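Local coordinates for putative uncharacterized protein (Thermotoga maritima, PDB 3CNL) that binds GTP as a circularly permuted GTPase and is probably required for a late step in assembly of the 50S ribosomal subunit, at residues K83-R87 with K88-K92; L94-D97 with R98-V102. One frame throughout, in Å; residues are numbered along the deposited sequence.

In the fold
Read from the N-terminal side, the chain leaves strand 78-80, passes the guanine nucleotide at Lys-83 and enters helix 87-94 through contact 1, where residues 85-87 pack against residues 88-91 at the start of that helix. The helix then runs on to Leu-94, and contact 2 (94-97 with 98-102) closes the turn that leads into strand 101-106. The two contacts stand in series, neither enclosing nor crossing the other, with centres about 15 Å apart. Together they mark the start and finish of a single helical connection between an outermost strand, 78-80, and strand 101-106, which lies between 24-30 and 147-154 in the sheet of the GTP-binding domain.

Contact 1 (K83-R87 with K88-K92); sequences KGEPR and KVLLK. With GNP (phosphoaminophosphonic acid-guanylate ester), chain B.
One face of the Arg-87 guanidinium is covered by Leu-91, whose CD1 stands 3.3 Å above the plane and is displaced toward the rim of the group; water 1 lies at the edge, in plane, and accepts from NH1. An arginine chain extended from CG to NE, with CG anti to the backbone N (chi1 -174°), carries the group out to that methyl one helical turn on. Its NH2 is held beyond the contact by the carbonyl of Leu-119 in helix 112-120. The second flat group is the guanine of the nucleotide: the aliphatic chain of Lys-83 lies over one of its faces, with CD 3.7 Å from GNP C4. Glu-85 runs across Val-89 at about a right angle, its carboxylate carbon CD 3.6 Å from Val-89 CG1, while its two oxygens are taken by Thr-81 and by a salt bridge to Lys-93. Pro-86 is the N-cap residue of helix 87-94: its carbonyl O receives Leu-90 N at 3.1 Å and a weak bond from Val-89 N. The next helical bond, Leu-91 N to Arg-87 O, spans 3.0 Å. The proline ring lies beside Val-89, with Pro-86 CD 3.8 Å from Val-89 CG2. Lys-88, bent at chi2 and chi4, folds back over this start of the helix, so that its CD packs tightly on Pro-86 CB at 3.4 Å. Water 2 accepts from both Lys-88 NZ and Arg-87 N, and so links the ammonium to a backbone N-H of the first turn. Upstream, the backbone N of Lys-83 donates to GNP O6 at 2.6 Å.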
loop_
_atom_site.group_PDB
_atom_site.type_symbol
_atom_site.label_atom_id
_atom_site.label_comp_id
_atom_site.label_asym_id
_atom_site.label_seq_id
_atom_site.Cartn_x
_atom_site.Cartn_y
_atom_site.Cartn_z
ATOM N N LYS A 83 -3.772 10.973 2.551
ATOM C CA LYS A 83 -5.132 11.353 2.136
ATOM C C LYS A 83 -5.466 12.817 2.438
ATOM O O LYS A 83 -6.088 13.517 1.629
ATOM C CB LYS A 83 -6.078 10.498 2.981
ATOM C CG LYS A 83 -7.288 9.941 2.334
ATOM C CD LYS A 83 -8.063 9.150 3.383
ATOM C CE LYS A 83 -9.101 8.237 2.764
ATOM N NZ LYS A 83 -9.878 7.469 3.817
ATOM N N GLY A 84 -5.072 13.254 3.632
ATOM C CA GLY A 84 -5.497 14.545 4.174
ATOM C C GLY A 84 -4.576 15.708 3.874
ATOM O O GLY A 84 -4.840 16.838 4.301
ATOM N N GLU A 85 -3.492 15.428 3.155
ATOM C CA GLU A 85 -2.537 16.451 2.740
ATOM C C GLU A 85 -3.069 17.206 1.522
ATOM O O GLU A 85 -3.513 16.582 0.571
ATOM C CB GLU A 85 -1.194 15.798 2.431
ATOM C CG GLU A 85 -0.145 16.744 1.938
ATOM C CD GLU A 85 1.172 16.072 1.716
ATOM O OE1 GLU A 85 1.942 15.970 2.692
ATOM O OE2 GLU A 85 1.438 15.657 0.560
ATOM N N PRO A 86 -3.034 18.556 1.546
ATOM C CA PRO A 86 -3.663 19.367 0.486
ATOM C C PRO A 86 -3.152 19.065 -0.929
ATOM O O PRO A 86 -1.978 18.764 -1.100
ATOM C CB PRO A 86 -3.281 20.803 0.873
ATOM C CG PRO A 86 -3.002 20.754 2.324
ATOM C CD PRO A 86 -2.393 19.402 2.572
ATOM N N ARG A 87 -4.045 19.146 -1.914
ATOM C CA ARG A 87 -3.705 18.989 -3.342
ATOM C C ARG A 87 -2.471 19.806 -3.752
ATOM O O ARG A 87 -1.583 19.317 -4.447
ATOM C CB ARG A 87 -4.910 19.373 -4.210
ATOM C CG ARG A 87 -4.724 19.111 -5.708
ATOM C CD ARG A 87 -5.944 19.514 -6.522
ATOM N NE ARG A 87 -5.750 19.255 -7.954
ATOM C CZ ARG A 87 -5.133 20.078 -8.802
ATOM N NH1 ARG A 87 -4.610 21.239 -8.381
ATOM N NH2 ARG A 87 -5.021 19.736 -10.075
ATOM N N LYS A 88 -2.405 21.039 -3.272
ATOM C CA LYS A 88 -1.317 21.966 -3.573
ATOM C C LYS A 88 0.046 21.475 -3.090
ATOM O O LYS A 88 1.069 21.665 -3.771
ATOM C CB LYS A 88 -1.612 23.342 -2.944
ATOM C CG LYS A 88 -3.099 23.712 -2.865
ATOM C CD LYS A 88 -3.806 22.996 -1.702
ATOM C CE LYS A 88 -5.307 23.166 -1.744
ATOM N NZ LYS A 88 -5.913 22.232 -2.732
ATOM N N VAL A 89 0.054 20.870 -1.899
ATOM C CA VAL A 89 1.279 20.348 -1.273
ATOM C C VAL A 89 1.764 19.093 -2.017
ATOM O O VAL A 89 2.965 18.908 -2.233
ATOM C CB VAL A 89 1.040 19.971 0.218
ATOM C CG1 VAL A 89 2.286 19.333 0.827
ATOM C CG2 VAL A 89 0.576 21.181 1.031
ATOM N N LEU A 90 0.816 18.237 -2.389
ATOM C CA LEU A 90 1.116 17.022 -3.163
ATOM C C LEU A 90 1.763 17.378 -4.491
ATOM O O LEU A 90 2.776 16.825 -4.852
ATOM C CB LEU A 90 -0.164 16.234 -3.442
ATOM C CG LEU A 90 -0.142 14.700 -3.481
ATOM C CD1 LEU A 90 -1.268 14.198 -4.369
ATOM C CD2 LEU A 90 1.202 14.075 -3.862
ATOM N N LEU A 91 1.160 18.307 -5.220
ATOM C CA LEU A 91 1.630 18.660 -6.555
ATOM C C LEU A 91 3.005 19.291 -6.496
ATOM O O LEU A 91 3.845 19.064 -7.369
ATOM C CB LEU A 91 0.639 19.604 -7.232
ATOM C CG LEU A 91 -0.669 18.998 -7.717
ATOM C CD1 LEU A 91 -1.492 20.095 -8.280
ATOM C CD2 LEU A 91 -0.382 17.934 -8.777
ATOM N N LYS A 92 3.246 20.049 -5.433
ATOM C CA LYS A 92 4.543 20.681 -5.200
ATOM C C LYS A 92 5.604 19.633 -4.916
ATOM O O LYS A 92 6.740 19.722 -5.428
ATOM C CB LYS A 92 4.447 21.674 -4.036
ATOM C CG LYS A 92 5.401 22.830 -4.150
ATOM C CD LYS A 92 6.714 22.552 -3.431
ATOM C CE LYS A 92 6.863 23.466 -2.211
ATOM N NZ LYS A 92 7.145 24.886 -2.629
HETATM P PG GNP B . -7.318 -0.711 -5.336
HETATM O O1G GNP B . -6.331 -0.647 -6.479
HETATM O O2G GNP B . -7.168 -1.980 -4.518
HETATM O O3G GNP B . -8.716 -0.473 -5.894
HETATM N N3B GNP B . -7.258 0.436 -4.243
HETATM P PB GNP B . -6.543 1.839 -4.329
HETATM O O1B GNP B . -5.067 1.656 -4.462
HETATM O O2B GNP B . -7.205 2.633 -5.407
HETATM O O3A GNP B . -6.827 2.503 -2.967
HETATM P PA GNP B . -7.991 3.443 -2.526
HETATM O O1A GNP B . -7.693 4.841 -2.879
HETATM O O2A GNP B . -9.311 2.929 -2.924
HETATM O "O5'" GNP B . -7.892 3.396 -0.973
HETATM C "C5'" GNP B . -7.959 2.168 -0.231
HETATM C "C4'" GNP B . -8.324 2.507 1.210
HETATM O "O4'" GNP B . -7.274 3.285 1.856
HETATM C "C3'" GNP B . -9.581 3.336 1.409
HETATM O "O3'" GNP B . -10.216 2.898 2.602
HETATM C "C2'" GNP B . -9.027 4.739 1.592
HETATM O "O2'" GNP B . -9.932 5.539 2.316
HETATM C "C1'" GNP B . -7.770 4.479 2.414
HETATM N N9 GNP B . -6.702 5.460 2.237
HETATM C C8 GNP B . -6.225 5.939 1.034
HETATM N N7 GNP B . -5.237 6.789 1.182
HETATM C C5 GNP B . -5.070 6.876 2.581
HETATM C C6 GNP B . -4.157 7.627 3.371
HETATM O O6 GNP B . -3.276 8.419 2.991
HETATM N N1 GNP B . -4.327 7.397 4.749
HETATM C C2 GNP B . -5.269 6.541 5.298
HETATM N N2 GNP B . -5.302 6.439 6.643
HETATM N N3 GNP B . -6.116 5.827 4.577
HETATM C C4 GNP B . -5.964 6.050 3.235
HETATM O O HOH W 1 -4.504 22.990 -5.805
HETATM O O HOH W 2 -6.690 20.172 -1.004
#

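Contact 2 (L94-D97 with R98-V102); sequences LSFD and RLARV
Phe-96 and Val-102 approach from opposite directions, and Val-102 CG2 sits over one face of the phenyl ring, 3.9 Å from its centroid and 22° off the ring normal, a CH-pi contact. Leu-94 CB lies over the opposite face, displaced toward the rim. With CG turned anti to the carbonyl carbon of Phe-96 (chi1 -71°), the ring is placed between this residue of the helix end and one of the following strand. Nearer the backbone, Phe-96 CB meets Ala-100 CB at 4.0 Å. What brings Ala-100 and Val-102 back to the ring is a type I beta turn from Asp-97 to Ala-100, closed by Ala-100 N donating to Asp-97 O at 3.0 Å. A second bond braces the same turn from the side chain: Leu-99 N donates to Asp-97 OD2 at 2.9 Å, an Asx turn, and reaches that oxygen from above the carboxylate plane. Asp-97 is thus gripped through both its carbonyl and its carboxylate. Further out, Ser-95, with positive phi (36°), breaks the helical run, and its OG bonds back to the carbonyl of Lys-92. Asn-23 holds the other limb of the turn, its side-chain amide joining Leu-99 O and Arg-101 N. Beyond these, Phe-96 reaches Val-26 of strand 24-30, Ile-50 of strand 48-54 and Ile-148 of strand 147-154, while Val-102 pairs through its backbone with Lys-147 and Leu-149; the turn after helix 87-94 delivers the chain into strand 101-106, which lies between strands 24-30 and 147-154.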
loop_
_atom_site.group_PDB
_atom_site.type_symbol
_atom_site.label_atom_id
_atom_site.label_comp_id
_atom_site.label_asym_id
_atom_site.label_seq_id
_atom_site.Cartn_x
_atom_site.Cartn_y
_atom_site.Cartn_z
ATOM N N LEU A 94 5.375 16.475 -5.928
ATOM C CA LEU A 94 5.555 15.701 -7.163
ATOM C C LEU A 94 6.404 16.461 -8.182
ATOM O O LEU A 94 7.252 15.863 -8.858
ATOM C CB LEU A 94 4.203 15.314 -7.781
ATOM C CG LEU A 94 3.367 14.241 -7.077
ATOM C CD1 LEU A 94 1.895 14.314 -7.537
ATOM C CD2 LEU A 94 3.995 12.843 -7.318
ATOM N N SER A 95 6.178 17.777 -8.259
ATOM C CA SER A 95 6.855 18.686 -9.203
ATOM C C SER A 95 7.125 18.067 -10.573
ATOM O O SER A 95 8.271 17.832 -10.950
ATOM C CB SER A 95 8.105 19.324 -8.581
ATOM O OG SER A 95 7.724 20.468 -7.805
ATOM N N PHE A 96 6.038 17.790 -11.290
ATOM C CA PHE A 96 6.087 17.177 -12.608
ATOM C C PHE A 96 6.690 18.113 -13.643
ATOM O O PHE A 96 6.398 19.309 -13.648
ATOM C CB PHE A 96 4.681 16.817 -13.076
ATOM C CG PHE A 96 4.047 15.661 -12.329
ATOM C CD1 PHE A 96 4.680 14.417 -12.268
ATOM C CD2 PHE A 96 2.783 15.801 -11.773
ATOM C CE1 PHE A 96 4.087 13.339 -11.601
ATOM C CE2 PHE A 96 2.175 14.730 -11.114
ATOM C CZ PHE A 96 2.831 13.501 -11.031
ATOM N N ASP A 97 7.491 17.538 -14.536
ATOM C CA ASP A 97 8.063 18.235 -15.681
ATOM C C ASP A 97 6.952 18.654 -16.614
ATOM O O ASP A 97 5.897 18.024 -16.622
ATOM C CB ASP A 97 9.033 17.298 -16.408
ATOM C CG ASP A 97 9.618 17.918 -17.641
ATOM O OD1 ASP A 97 10.462 18.817 -17.491
ATOM O OD2 ASP A 97 9.229 17.518 -18.759
ATOM N N ARG A 98 7.187 19.705 -17.408
ATOM C CA ARG A 98 6.189 20.228 -18.363
ATOM C C ARG A 98 5.696 19.183 -19.361
ATOM O O ARG A 98 4.533 19.196 -19.768
ATOM C CB ARG A 98 6.720 21.469 -19.129
ATOM C CG ARG A 98 7.999 21.225 -19.927
ATOM C CD ARG A 98 8.362 22.354 -20.919
ATOM N NE ARG A 98 9.568 21.992 -21.674
ATOM C CZ ARG A 98 10.185 22.772 -22.564
ATOM N NH1 ARG A 98 11.274 22.330 -23.189
ATOM N NH2 ARG A 98 9.730 23.988 -22.832
ATOM N N LEU A 99 6.570 18.277 -19.752
ATOM C CA LEU A 99 6.199 17.264 -20.735
ATOM C C LEU A 99 5.616 15.987 -20.129
ATOM O O LEU A 99 5.378 15.029 -20.859
ATOM C CB LEU A 99 7.426 16.886 -21.590
ATOM C CG LEU A 99 8.049 17.997 -22.410
ATOM C CD1 LEU A 99 8.977 17.329 -23.405
ATOM C CD2 LEU A 99 6.939 18.837 -23.114
ATOM N N ALA A 100 5.382 15.971 -18.807
ATOM C CA ALA A 100 5.005 14.729 -18.113
ATOM C C ALA A 100 3.666 14.193 -18.593
ATOM O O ALA A 100 2.704 14.944 -18.800
ATOM C CB ALA A 100 4.984 14.921 -16.578
ATOM N N ARG A 101 3.639 12.884 -18.800
ATOM C CA ARG A 101 2.411 12.134 -19.010
ATOM C C ARG A 101 2.517 10.988 -18.021
ATOM O O ARG A 101 3.421 10.180 -18.105
ATOM C CB ARG A 101 2.331 11.615 -20.434
ATOM C CG ARG A 101 2.441 12.708 -21.463
ATOM C CD ARG A 101 2.879 12.130 -22.800
ATOM N NE ARG A 101 1.716 11.834 -23.622
ATOM C CZ ARG A 101 0.975 12.767 -24.222
ATOM N NH1 ARG A 101 1.268 14.080 -24.099
ATOM N NH2 ARG A 101 -0.065 12.389 -24.943
ATOM N N VAL A 102 1.601 10.951 -17.064
ATOM C CA VAL A 102 1.819 10.179 -15.853
ATOM C C VAL A 102 0.871 8.977 -15.738
ATOM O O VAL A 102 -0.326 9.095 -15.989
ATOM C CB VAL A 102 1.705 11.111 -14.598
ATOM C CG1 VAL A 102 1.963 10.354 -13.302
ATOM C CG2 VAL A 102 2.662 12.323 -14.720
#